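Local atomic coordinates of NADP-dependent alcohol dehydrogenase 6 (Saccharomyces cerevisiae, PDB entry 1PIW), a protein that reduces a broad range of aromatic and aliphatic aldehydes to alcohols with NADPH, as a zinc-containing, medium-chain alcohol dehydrogenase that works as a homodimer. Residues 8-13 with 355-360; 133-138 with 349-354; 204-209 with 223-228. All coordinates share one frame; numbering follows the deposited sequence.

In the fold
Interactions 1 and 2 sit together in the GroES-like, zinc-binding part of the subunit, their centres about 8 Å apart, and they touch: Ile10 N lies 2.9 Å from Tyr135 O, a probable hydrogen bond. Strand 348-352 is followed, after a two-residue turn, by the short helix 355-358, so the last dozen residues serve both contacts. Tail, N-terminal strand and the loop near the catalytic zinc are thus packed together, apart from the coenzyme domain. Interaction 3 lies there, across the chain's centre in the Rossmann domain, about 40 Å from interaction 1 and 32 Å from interaction 2, centre to centre. In sequence the contacts nest: interaction 3 inside interaction 2, and that inside interaction 1.

Interaction 1 of 3, residues 8-13 with 355-360; sequences EGIAIQ and DKEFSD
Glu8 meets Phe358 at the start of this contact between strand 7-12 and the C-terminal tail. Its CG is anti to the backbone N (chi1 -170°), which carries the extended chain past the ring edge, where OE1 lies 3.5 Å from Phe358 CD2, near the ring plane. The other oxygen, OE2, forms a salt bridge with Lys25 of strand 22-26. At Gly9 the backbone itself meets the ring: CA is 3.6 Å from Phe358 CE2, again at the edge. Ile10 sends its CD1 to within 4.2 Å of Phe358 CZ, the two side chains meeting at an oblique angle, and to 4.3 Å from Glu357 OE1. Glu357 in turn has CG over one face of the Phe358 ring, while its carboxylate pairs with Lys23, which also makes a cation-pi contact with that ring. With an alanine in place of Phe358, Gly9 and Ile10 would probably face a gap and Lys23 would lose its aromatic partner. No hydrogen bond joins the two segments, so between them the contact rests on packing around the Phe358 ring, while Lys25 and Lys23 probably offset the charges of Glu8 and Glu357.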
ATOM      1  N   GLU A   8     -14.196  -9.684  39.686  1.00 56.08           N
ATOM      2  CA  GLU A   8     -12.904 -10.081  40.215  1.00 54.72           C
ATOM      3  C   GLU A   8     -12.007 -10.499  39.066  1.00 54.15           C
ATOM      4  O   GLU A   8     -12.493 -10.946  38.033  1.00 54.55           O
ATOM      5  CB  GLU A   8     -13.055 -11.226  41.207  1.00 54.89           C
ATOM      6  CG  GLU A   8     -11.778 -11.502  41.964  1.00 56.89           C
ATOM      7  CD  GLU A   8     -11.949 -12.529  43.056  1.00 57.55           C
ATOM      8  OE1 GLU A   8     -12.433 -13.645  42.766  1.00 57.92           O
ATOM      9  OE2 GLU A   8     -11.590 -12.215  44.206  1.00 57.93           O
ATOM     10  N   GLY A   9     -10.699 -10.339  39.234  1.00 53.11           N
ATOM     11  CA  GLY A   9      -9.789 -10.720  38.172  1.00 51.70           C
ATOM     12  C   GLY A   9      -8.311 -10.650  38.505  1.00 50.18           C
ATOM     13  O   GLY A   9      -7.913 -10.047  39.494  1.00 50.71           O
ATOM     14  N   ILE A  10      -7.495 -11.283  37.670  1.00 48.34           N
ATOM     15  CA  ILE A  10      -6.057 -11.282  37.856  1.00 46.22           C
ATOM     16  C   ILE A  10      -5.557  -9.998  37.208  1.00 46.18           C
ATOM     17  O   ILE A  10      -5.384  -9.938  35.993  1.00 45.16           O
ATOM     18  CB  ILE A  10      -5.436 -12.484  37.161  1.00 45.19           C
ATOM     19  CG1 ILE A  10      -6.292 -13.720  37.430  1.00 43.08           C
ATOM     20  CG2 ILE A  10      -4.022 -12.695  37.658  1.00 45.68           C
ATOM     21  CD1 ILE A  10      -6.528 -13.983  38.889  1.00 42.42           C
ATOM     22  N   ALA A  11      -5.323  -8.973  38.024  1.00 46.65           N
ATOM     23  CA  ALA A  11      -4.902  -7.669  37.515  1.00 45.80           C
ATOM     24  C   ALA A  11      -3.473  -7.205  37.762  1.00 43.87           C
ATOM     25  O   ALA A  11      -2.936  -7.332  38.859  1.00 44.28           O
ATOM     26  CB  ALA A  11      -5.861  -6.610  38.029  1.00 47.71           C
ATOM     27  N   ILE A  12      -2.885  -6.633  36.719  1.00 42.72           N
ATOM     28  CA  ILE A  12      -1.530  -6.089  36.762  1.00 42.68           C
ATOM     29  C   ILE A  12      -1.503  -4.973  37.820  1.00 43.63           C
ATOM     30  O   ILE A  12      -2.316  -4.049  37.760  1.00 43.19           O
ATOM     31  CB  ILE A  12      -1.146  -5.439  35.407  1.00 39.96           C
ATOM     32  CG1 ILE A  12      -1.554  -6.329  34.229  1.00 36.13           C
ATOM     33  CG2 ILE A  12       0.323  -5.142  35.389  1.00 40.85           C
ATOM     34  CD1 ILE A  12      -0.901  -7.657  34.192  1.00 33.17           C
ATOM     35  N   GLN A  13      -0.567  -5.042  38.766  1.00 44.82           N
ATOM     36  CA  GLN A  13      -0.476  -4.027  39.825  1.00 44.10           C
ATOM     37  C   GLN A  13       0.517  -2.893  39.561  1.00 43.89           C
ATOM     38  O   GLN A  13       0.430  -1.848  40.197  1.00 42.66           O
ATOM     39  CB  GLN A  13      -0.134  -4.693  41.152  1.00 43.65           C
ATOM     40  CG  GLN A  13      -1.036  -5.852  41.481  1.00 43.22           C
ATOM     41  CD  GLN A  13      -2.471  -5.430  41.673  1.00 43.01           C
ATOM     42  OE1 GLN A  13      -3.387  -6.235  41.524  1.00 44.14           O
ATOM     43  NE2 GLN A  13      -2.676  -4.168  42.016  1.00 41.75           N
ATOM     44  N   ASP A 355     -14.067 -21.188  36.435  1.00 65.61           N
ATOM     45  CA  ASP A 355     -15.034 -21.449  37.493  1.00 68.94           C
ATOM     46  C   ASP A 355     -14.424 -22.031  38.758  1.00 70.78           C
ATOM     47  O   ASP A 355     -14.978 -21.860  39.841  1.00 72.01           O
ATOM     48  CB  ASP A 355     -16.129 -22.375  36.970  1.00 70.27           C
ATOM     49  CG  ASP A 355     -15.569 -23.639  36.347  1.00 72.87           C
ATOM     50  OD1 ASP A 355     -16.357 -24.398  35.744  1.00 74.67           O
ATOM     51  OD2 ASP A 355     -14.343 -23.877  36.460  1.00 72.63           O
ATOM     52  N   LYS A 356     -13.295 -22.724  38.633  1.00 72.68           N
ATOM     53  CA  LYS A 356     -12.646 -23.304  39.808  1.00 74.10           C
ATOM     54  C   LYS A 356     -11.509 -22.403  40.259  1.00 73.49           C
ATOM     55  O   LYS A 356     -10.503 -22.870  40.781  1.00 73.27           O
ATOM     56  CB  LYS A 356     -12.108 -24.705  39.503  1.00 75.87           C
ATOM     57  CG  LYS A 356     -10.999 -24.740  38.478  1.00 79.50           C
ATOM     58  CD  LYS A 356     -10.408 -26.138  38.357  1.00 82.56           C
ATOM     59  CE  LYS A 356      -9.208 -26.165  37.401  1.00 84.35           C
ATOM     60  NZ  LYS A 356      -8.479 -27.474  37.435  1.00 84.73           N
ATOM     61  N   GLU A 357     -11.688 -21.105  40.049  1.00 73.89           N
ATOM     62  CA  GLU A 357     -10.698 -20.108  40.417  1.00 74.49           C
ATOM     63  C   GLU A 357     -11.333 -18.853  40.993  1.00 76.10           C
ATOM     64  O   GLU A 357     -10.728 -18.175  41.821  1.00 76.14           O
ATOM     65  CB  GLU A 357      -9.871 -19.704  39.199  1.00 73.99           C
ATOM     66  CG  GLU A 357      -9.044 -18.449  39.428  1.00 73.14           C
ATOM     67  CD  GLU A 357      -7.900 -18.685  40.388  1.00 73.67           C
ATOM     68  OE1 GLU A 357      -7.388 -17.700  40.968  1.00 72.33           O
ATOM     69  OE2 GLU A 357      -7.509 -19.862  40.547  1.00 73.32           O
ATOM     70  N   PHE A 358     -12.547 -18.539  40.553  1.00 77.69           N
ATOM     71  CA  PHE A 358     -13.211 -17.336  41.025  1.00 80.11           C
ATOM     72  C   PHE A 358     -14.357 -17.520  42.014  1.00 83.83           C
ATOM     73  O   PHE A 358     -14.806 -16.554  42.642  1.00 85.23           O
ATOM     74  CB  PHE A 358     -13.678 -16.507  39.831  1.00 77.79           C
ATOM     75  CG  PHE A 358     -12.554 -15.902  39.040  1.00 74.65           C
ATOM     76  CD1 PHE A 358     -12.026 -16.558  37.941  1.00 73.46           C
ATOM     77  CD2 PHE A 358     -12.010 -14.681  39.411  1.00 74.01           C
ATOM     78  CE1 PHE A 358     -10.975 -16.007  37.225  1.00 72.62           C
ATOM     79  CE2 PHE A 358     -10.959 -14.125  38.700  1.00 72.83           C
ATOM     80  CZ  PHE A 358     -10.443 -14.790  37.604  1.00 72.63           C
ATOM     81  N   SER A 359     -14.840 -18.746  42.157  1.00 87.33           N
ATOM     82  CA  SER A 359     -15.918 -19.022  43.108  1.00 91.37           C
ATOM     83  C   SER A 359     -17.064 -18.007  43.060  1.00 92.21           C
ATOM     84  O   SER A 359     -17.703 -17.818  42.026  1.00 93.17           O
ATOM     85  CB  SER A 359     -15.355 -19.065  44.539  1.00 92.41           C
ATOM     86  OG  SER A 359     -14.921 -17.777  44.961  1.00 92.80           O
ATOM     87  N   ASP A 360     -17.313 -17.360  44.194  1.00 92.99           N
ATOM     88  CA  ASP A 360     -18.383 -16.377  44.310  1.00 93.71           C
ATOM     89  C   ASP A 360     -17.986 -15.259  45.270  1.00 93.77           C
ATOM     90  O   ASP A 360     -18.349 -14.097  44.990  1.00 94.33           O
ATOM     91  CB  ASP A 360     -19.666 -17.058  44.799  1.00 93.47           C
ATOM     92  CG  ASP A 360     -20.062 -18.245  43.937  1.00 93.32           C
ATOM     93  OD1 ASP A 360     -20.453 -18.036  42.768  1.00 92.10           O
ATOM     94  OD2 ASP A 360     -19.969 -19.389  44.430  1.00 93.80           O
ATOM     95  OXT ASP A 360     -17.331 -15.557  46.291  1.00 92.78           O
TER

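Interaction 2 of 3, residues 133-138 with 349-354; sequences GGYANY and FTLVGY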
ATOM      1  N   GLY A 133     -12.090  -6.303  32.116  1.00 38.17           N
ATOM      2  CA  GLY A 133     -12.320  -7.676  31.663  1.00 38.15           C
ATOM      3  C   GLY A 133     -11.207  -8.450  30.966  1.00 37.36           C
ATOM      4  O   GLY A 133     -10.201  -7.880  30.551  1.00 38.47           O
ATOM      5  N   GLY A 134     -11.405  -9.760  30.816  1.00 35.99           N
ATOM      6  CA  GLY A 134     -10.408 -10.607  30.176  1.00 34.09           C
ATOM      7  C   GLY A 134      -9.963 -11.733  31.103  1.00 33.97           C
ATOM      8  O   GLY A 134     -10.543 -12.828  31.117  1.00 32.85           O
ATOM      9  N   TYR A 135      -8.910 -11.476  31.874  1.00 33.00           N
ATOM     10  CA  TYR A 135      -8.434 -12.463  32.827  1.00 33.22           C
ATOM     11  C   TYR A 135      -9.286 -12.256  34.076  1.00 34.40           C
ATOM     12  O   TYR A 135      -8.760 -12.023  35.163  1.00 35.55           O
ATOM     13  CB  TYR A 135      -6.962 -12.233  33.198  1.00 32.15           C
ATOM     14  CG  TYR A 135      -5.954 -12.349  32.078  1.00 30.37           C
ATOM     15  CD1 TYR A 135      -6.356 -12.548  30.763  1.00 30.12           C
ATOM     16  CD2 TYR A 135      -4.593 -12.209  32.333  1.00 28.90           C
ATOM     17  CE1 TYR A 135      -5.436 -12.598  29.738  1.00 29.80           C
ATOM     18  CE2 TYR A 135      -3.663 -12.255  31.310  1.00 29.26           C
ATOM     19  CZ  TYR A 135      -4.093 -12.447  30.010  1.00 29.74           C
ATOM     20  OH  TYR A 135      -3.195 -12.450  28.966  1.00 29.75           O
ATOM     21  N   ALA A 136     -10.602 -12.320  33.924  1.00 34.45           N
ATOM     22  CA  ALA A 136     -11.478 -12.126  35.061  1.00 34.31           C
ATOM     23  C   ALA A 136     -12.674 -13.049  34.963  1.00 35.58           C
ATOM     24  O   ALA A 136     -12.769 -13.834  34.033  1.00 35.25           O
ATOM     25  CB  ALA A 136     -11.921 -10.693  35.122  1.00 34.45           C
ATOM     26  N   ASN A 137     -13.585 -12.945  35.923  1.00 37.06           N
ATOM     27  CA  ASN A 137     -14.772 -13.786  35.965  1.00 38.82           C
ATOM     28  C   ASN A 137     -15.935 -13.273  35.112  1.00 40.12           C
ATOM     29  O   ASN A 137     -16.797 -14.055  34.693  1.00 40.53           O
ATOM     30  CB  ASN A 137     -15.228 -13.957  37.416  1.00 40.84           C
ATOM     31  CG  ASN A 137     -15.496 -12.628  38.114  1.00 43.01           C
ATOM     32  OD1 ASN A 137     -15.925 -12.597  39.268  1.00 42.36           O
ATOM     33  ND2 ASN A 137     -15.244 -11.527  37.416  1.00 45.37           N
ATOM     34  N   TYR A 138     -15.959 -11.967  34.860  1.00 40.38           N
ATOM     35  CA  TYR A 138     -17.010 -11.357  34.050  1.00 40.77           C
ATOM     36  C   TYR A 138     -16.495 -10.193  33.215  1.00 39.73           C
ATOM     37  O   TYR A 138     -15.548  -9.503  33.591  1.00 39.61           O
ATOM     38  CB  TYR A 138     -18.150 -10.818  34.922  1.00 43.06           C
ATOM     39  CG  TYR A 138     -18.873 -11.845  35.743  1.00 45.71           C
ATOM     40  CD1 TYR A 138     -18.566 -12.025  37.080  1.00 46.80           C
ATOM     41  CD2 TYR A 138     -19.855 -12.651  35.177  1.00 48.75           C
ATOM     42  CE1 TYR A 138     -19.214 -12.985  37.845  1.00 49.31           C
ATOM     43  CE2 TYR A 138     -20.514 -13.620  35.933  1.00 50.68           C
ATOM     44  CZ  TYR A 138     -20.185 -13.783  37.268  1.00 50.67           C
ATOM     45  OH  TYR A 138     -20.801 -14.757  38.025  1.00 51.86           O
ATOM     46  N   PHE A 349      -1.677 -19.448  24.115  1.00 43.19           N
ATOM     47  CA  PHE A 349      -2.043 -19.773  25.481  1.00 43.15           C
ATOM     48  C   PHE A 349      -3.525 -19.406  25.623  1.00 42.62           C
ATOM     49  O   PHE A 349      -3.970 -18.390  25.089  1.00 42.42           O
ATOM     50  CB  PHE A 349      -1.241 -18.918  26.473  1.00 43.89           C
ATOM     51  CG  PHE A 349       0.106 -19.463  26.811  1.00 45.65           C
ATOM     52  CD1 PHE A 349       1.164 -18.596  27.085  1.00 46.81           C
ATOM     53  CD2 PHE A 349       0.335 -20.834  26.859  1.00 45.99           C
ATOM     54  CE1 PHE A 349       2.443 -19.095  27.399  1.00 46.23           C
ATOM     55  CE2 PHE A 349       1.610 -21.338  27.173  1.00 45.61           C
ATOM     56  CZ  PHE A 349       2.663 -20.465  27.440  1.00 43.83           C
ATOM     57  N   THR A 350      -4.295 -20.240  26.310  1.00 41.51           N
ATOM     58  CA  THR A 350      -5.683 -19.910  26.569  1.00 40.17           C
ATOM     59  C   THR A 350      -5.954 -20.221  28.023  1.00 39.43           C
ATOM     60  O   THR A 350      -5.950 -21.376  28.425  1.00 39.37           O
ATOM     61  CB  THR A 350      -6.677 -20.701  25.723  1.00 39.42           C
ATOM     62  OG1 THR A 350      -6.496 -20.394  24.334  1.00 39.79           O
ATOM     63  CG2 THR A 350      -8.088 -20.318  26.129  1.00 37.13           C
ATOM     64  N   LEU A 351      -6.161 -19.176  28.814  1.00 39.33           N
ATOM     65  CA  LEU A 351      -6.455 -19.337  30.228  1.00 38.45           C
ATOM     66  C   LEU A 351      -7.808 -20.021  30.322  1.00 38.03           C
ATOM     67  O   LEU A 351      -8.756 -19.632  29.639  1.00 37.66           O
ATOM     68  CB  LEU A 351      -6.496 -17.971  30.913  1.00 38.86           C
ATOM     69  CG  LEU A 351      -5.214 -17.149  30.741  1.00 39.20           C
ATOM     70  CD1 LEU A 351      -5.383 -15.756  31.302  1.00 37.52           C
ATOM     71  CD2 LEU A 351      -4.071 -17.869  31.415  1.00 39.77           C
ATOM     72  N   VAL A 352      -7.887 -21.049  31.158  1.00 38.35           N
ATOM     73  CA  VAL A 352      -9.116 -21.814  31.335  1.00 39.52           C
ATOM     74  C   VAL A 352      -9.374 -22.061  32.817  1.00 40.40           C
ATOM     75  O   VAL A 352      -8.761 -21.425  33.658  1.00 40.79           O
ATOM     76  CB  VAL A 352      -9.022 -23.168  30.595  1.00 38.17           C
ATOM     77  CG1 VAL A 352      -9.039 -22.952  29.108  1.00 37.02           C
ATOM     78  CG2 VAL A 352      -7.748 -23.867  30.969  1.00 39.26           C
ATOM     79  N   GLY A 353     -10.277 -22.978  33.139  1.00 42.43           N
ATOM     80  CA  GLY A 353     -10.562 -23.254  34.533  1.00 46.48           C
ATOM     81  C   GLY A 353     -10.924 -21.988  35.283  1.00 50.03           C
ATOM     82  O   GLY A 353     -10.388 -21.710  36.354  1.00 50.48           O
ATOM     83  N   TYR A 354     -11.838 -21.217  34.707  1.00 53.56           N
ATOM     84  CA  TYR A 354     -12.296 -19.960  35.297  1.00 57.37           C
ATOM     85  C   TYR A 354     -13.243 -20.150  36.489  1.00 61.10           C
ATOM     86  O   TYR A 354     -13.231 -19.371  37.437  1.00 61.72           O
ATOM     87  CB  TYR A 354     -13.006 -19.118  34.224  1.00 55.23           C
ATOM     88  CG  TYR A 354     -12.127 -18.134  33.481  1.00 50.89           C
ATOM     89  CD1 TYR A 354     -12.035 -16.818  33.898  1.00 49.44           C
ATOM     90  CD2 TYR A 354     -11.394 -18.521  32.366  1.00 48.95           C
ATOM     91  CE1 TYR A 354     -11.234 -15.901  33.228  1.00 49.42           C
ATOM     92  CE2 TYR A 354     -10.587 -17.610  31.685  1.00 49.03           C
ATOM     93  CZ  TYR A 354     -10.511 -16.294  32.122  1.00 49.00           C
ATOM     94  OH  TYR A 354      -9.726 -15.359  31.464  1.00 46.26           O
TER
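Close to the catalytic zinc site, in the GroES-like domain of this alcohol dehydrogenase, the loop before strand 138-142 packs against the end of strand 348-352. An inverse gamma turn centred on Tyr135 shapes the loop. Gly134 adopts a backbone conformation, with positive phi, that calls for glycine, since a side chain would jam against the preceding carbonyl. Its own O accepts a hydrogen bond from the phenol of Tyr354, with OH to O 2.7 Å; the donor lies 25° out of the carbonyl plane. The same oxygen takes a weak bond from Ala136 N across the turn. Tyr354 suits its place because a long, rigid side chain can cross from the tail to this buried carbonyl and still end in a donor. With CG anti to its carbonyl carbon (chi1 -63°), Tyr135 turns a ring face to Leu351 while its hydroxyl hydrogen-bonds to Asp49. Val333 of helix 330-342 touches both Tyr135 and Leu351, adding to the apolar surroundings, and Cys46, a ligand of the catalytic zinc, has its side chain about 6 Å from that of Tyr135. A branched leucine can present a single methyl to a flat ring: the two side chains cross at about a right angle, and Leu351 CD1 sits 3.4 Å from the centroid of the Tyr135 ring, 11° off its normal, in a CH-pi contact.

Interaction 3 of 3, residues 204-209 with 223-228; sequences AETYVI and GADHYI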
ATOM      1  N   ALA A 204      -5.161 -20.376  -0.371  1.00 44.61           N
ATOM      2  CA  ALA A 204      -3.904 -19.940  -0.967  1.00 44.02           C
ATOM      3  C   ALA A 204      -2.727 -20.889  -0.735  1.00 42.81           C
ATOM      4  O   ALA A 204      -2.846 -21.905  -0.044  1.00 41.51           O
ATOM      5  CB  ALA A 204      -3.551 -18.557  -0.448  1.00 45.83           C
ATOM      6  N   GLU A 205      -1.601 -20.550  -1.353  1.00 41.19           N
ATOM      7  CA  GLU A 205      -0.364 -21.295  -1.200  1.00 41.00           C
ATOM      8  C   GLU A 205       0.370 -20.395  -0.215  1.00 42.23           C
ATOM      9  O   GLU A 205       0.725 -19.258  -0.538  1.00 40.83           O
ATOM     10  CB  GLU A 205       0.380 -21.369  -2.530  1.00 41.86           C
ATOM     11  CG  GLU A 205       1.703 -22.119  -2.505  1.00 42.36           C
ATOM     12  CD  GLU A 205       2.348 -22.223  -3.886  1.00 44.80           C
ATOM     13  OE1 GLU A 205       3.502 -22.709  -3.975  1.00 45.96           O
ATOM     14  OE2 GLU A 205       1.704 -21.824  -4.887  1.00 44.99           O
ATOM     15  N   THR A 206       0.575 -20.900   0.996  1.00 43.16           N
ATOM     16  CA  THR A 206       1.204 -20.124   2.051  1.00 43.76           C
ATOM     17  C   THR A 206       2.684 -20.379   2.293  1.00 45.26           C
ATOM     18  O   THR A 206       3.146 -21.518   2.278  1.00 46.66           O
ATOM     19  CB  THR A 206       0.468 -20.356   3.363  1.00 42.07           C
ATOM     20  OG1 THR A 206      -0.940 -20.260   3.139  1.00 42.56           O
ATOM     21  CG2 THR A 206       0.859 -19.331   4.360  1.00 41.90           C
ATOM     22  N   TYR A 207       3.420 -19.301   2.522  1.00 45.42           N
ATOM     23  CA  TYR A 207       4.844 -19.374   2.801  1.00 46.53           C
ATOM     24  C   TYR A 207       5.045 -18.824   4.209  1.00 48.00           C
ATOM     25  O   TYR A 207       4.565 -17.733   4.509  1.00 50.44           O
ATOM     26  CB  TYR A 207       5.622 -18.492   1.822  1.00 46.95           C
ATOM     27  CG  TYR A 207       5.887 -19.100   0.463  1.00 50.15           C
ATOM     28  CD1 TYR A 207       4.880 -19.751  -0.241  1.00 51.70           C
ATOM     29  CD2 TYR A 207       7.147 -18.993  -0.141  1.00 50.33           C
ATOM     30  CE1 TYR A 207       5.115 -20.281  -1.514  1.00 52.63           C
ATOM     31  CE2 TYR A 207       7.392 -19.518  -1.412  1.00 50.02           C
ATOM     32  CZ  TYR A 207       6.369 -20.160  -2.092  1.00 51.93           C
ATOM     33  OH  TYR A 207       6.579 -20.671  -3.356  1.00 52.72           O
ATOM     34  N   VAL A 208       5.718 -19.560   5.090  1.00 47.24           N
ATOM     35  CA  VAL A 208       5.963 -19.022   6.424  1.00 45.17           C
ATOM     36  C   VAL A 208       7.312 -18.349   6.314  1.00 44.61           C
ATOM     37  O   VAL A 208       8.236 -18.910   5.742  1.00 44.17           O
ATOM     38  CB  VAL A 208       5.995 -20.114   7.505  1.00 45.10           C
ATOM     39  CG1 VAL A 208       6.592 -19.568   8.776  1.00 44.44           C
ATOM     40  CG2 VAL A 208       4.580 -20.572   7.807  1.00 46.29           C
ATOM     41  N   ILE A 209       7.425 -17.139   6.839  1.00 43.94           N
ATOM     42  CA  ILE A 209       8.676 -16.411   6.739  1.00 43.50           C
ATOM     43  C   ILE A 209       9.209 -16.015   8.101  1.00 43.50           C
ATOM     44  O   ILE A 209       8.844 -14.975   8.658  1.00 41.90           O
ATOM     45  CB  ILE A 209       8.492 -15.165   5.856  1.00 44.91           C
ATOM     46  CG1 ILE A 209       7.988 -15.604   4.477  1.00 45.34           C
ATOM     47  CG2 ILE A 209       9.807 -14.398   5.736  1.00 43.63           C
ATOM     48  CD1 ILE A 209       7.578 -14.468   3.572  1.00 45.79           C
ATOM     49  N   GLY A 223       0.769 -26.950   7.467  1.00 46.30           N
ATOM     50  CA  GLY A 223       0.298 -26.946   6.104  1.00 44.32           C
ATOM     51  C   GLY A 223       1.031 -25.926   5.274  1.00 44.26           C
ATOM     52  O   GLY A 223       0.628 -25.613   4.163  1.00 45.56           O
ATOM     53  N   ALA A 224       2.112 -25.386   5.803  1.00 43.96           N
ATOM     54  CA  ALA A 224       2.853 -24.412   5.027  1.00 45.01           C
ATOM     55  C   ALA A 224       3.293 -25.086   3.736  1.00 45.14           C
ATOM     56  O   ALA A 224       3.708 -26.242   3.756  1.00 45.51           O
ATOM     57  CB  ALA A 224       4.066 -23.925   5.811  1.00 45.10           C
ATOM     58  N   ASP A 225       3.181 -24.372   2.618  1.00 46.13           N
ATOM     59  CA  ASP A 225       3.594 -24.897   1.315  1.00 46.38           C
ATOM     60  C   ASP A 225       5.091 -24.722   1.154  1.00 46.93           C
ATOM     61  O   ASP A 225       5.715 -25.283   0.254  1.00 46.36           O
ATOM     62  CB  ASP A 225       2.871 -24.173   0.189  1.00 45.82           C
ATOM     63  CG  ASP A 225       1.381 -24.371   0.251  1.00 46.80           C
ATOM     64  OD1 ASP A 225       0.710 -23.605   0.979  1.00 48.90           O
ATOM     65  OD2 ASP A 225       0.885 -25.306  -0.411  1.00 44.40           O
ATOM     66  N   HIS A 226       5.657 -23.906   2.027  1.00 47.69           N
ATOM     67  CA  HIS A 226       7.078 -23.690   2.030  1.00 47.93           C
ATOM     68  C   HIS A 226       7.489 -22.814   3.184  1.00 47.15           C
ATOM     69  O   HIS A 226       6.669 -22.069   3.723  1.00 46.96           O
ATOM     70  CB  HIS A 226       7.562 -23.084   0.734  1.00 50.91           C
ATOM     71  CG  HIS A 226       9.033 -23.250   0.548  1.00 56.21           C
ATOM     72  ND1 HIS A 226       9.873 -22.204   0.226  1.00 58.55           N
ATOM     73  CD2 HIS A 226       9.823 -24.339   0.700  1.00 56.55           C
ATOM     74  CE1 HIS A 226      11.119 -22.641   0.191  1.00 58.28           C
ATOM     75  NE2 HIS A 226      11.115 -23.932   0.475  1.00 59.66           N
ATOM     76  N   TYR A 227       8.768 -22.912   3.546  1.00 46.54           N
ATOM     77  CA  TYR A 227       9.350 -22.195   4.678  1.00 45.52           C
ATOM     78  C   TYR A 227      10.609 -21.440   4.297  1.00 44.45           C
ATOM     79  O   TYR A 227      11.372 -21.897   3.466  1.00 46.67           O
ATOM     80  CB  TYR A 227       9.694 -23.207   5.770  1.00 44.86           C
ATOM     81  CG  TYR A 227      10.124 -22.620   7.097  1.00 44.18           C
ATOM     82  CD1 TYR A 227       9.183 -22.312   8.086  1.00 42.44           C
ATOM     83  CD2 TYR A 227      11.476 -22.417   7.384  1.00 43.25           C
ATOM     84  CE1 TYR A 227       9.582 -21.825   9.327  1.00 42.80           C
ATOM     85  CE2 TYR A 227      11.885 -21.930   8.624  1.00 43.25           C
ATOM     86  CZ  TYR A 227      10.936 -21.637   9.591  1.00 43.11           C
ATOM     87  OH  TYR A 227      11.341 -21.158  10.817  1.00 43.06           O
ATOM     88  N   ILE A 228      10.836 -20.299   4.933  1.00 44.11           N
ATOM     89  CA  ILE A 228      12.006 -19.472   4.667  1.00 44.90           C
ATOM     90  C   ILE A 228      12.585 -18.994   5.988  1.00 47.48           C
ATOM     91  O   ILE A 228      11.839 -18.660   6.912  1.00 48.68           O
ATOM     92  CB  ILE A 228      11.636 -18.218   3.855  1.00 43.25           C
ATOM     93  CG1 ILE A 228      11.047 -18.613   2.504  1.00 43.21           C
ATOM     94  CG2 ILE A 228      12.851 -17.333   3.687  1.00 41.53           C
ATOM     95  CD1 ILE A 228      10.470 -17.439   1.737  1.00 42.31           C
TER
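Parallel strands 205-210 and 226-229 lie side by side at one margin of the six-stranded NADP-binding sheet. Asp225, just before the second strand, bonds Thr206 through both side chain and backbone: its OD1 accepts Thr206 N at 2.7 Å, from above the carboxylate plane, and its own N donates to Thr206 O. Lys200 makes a salt bridge with the same OD1, so an acidic side chain suits this place. Farther on, Val208 N binds His226 O (3.0 Å, 161° at the hydrogen) and Val208 O receives Ile228 N. The strands belong to a beta-alpha-beta unit of the Rossmann fold; helix 216-222 connects them, and Gly223, just past its end, closes it in a Schellman motif with positive phi. On one face of the sheet, His226 CB stands 4.0 Å from the centroid of the Tyr207 ring, and the imidazole turns its edge toward that ring, planes 76° apart. Ile228 CD1 fills in beside them, near Tyr207 CD2 and Ile209 CG1. On the other face, turned to the connecting helix, the contacts across the strands are apolar: Val208 directs CG1, anti to the backbone N (chi1 165°), to Tyr227 CE1 at 3.8 Å, while its CG2 meets Ala224 CB at 3.9 Å; the Tyr227 hydroxyl bonds Ser212 O.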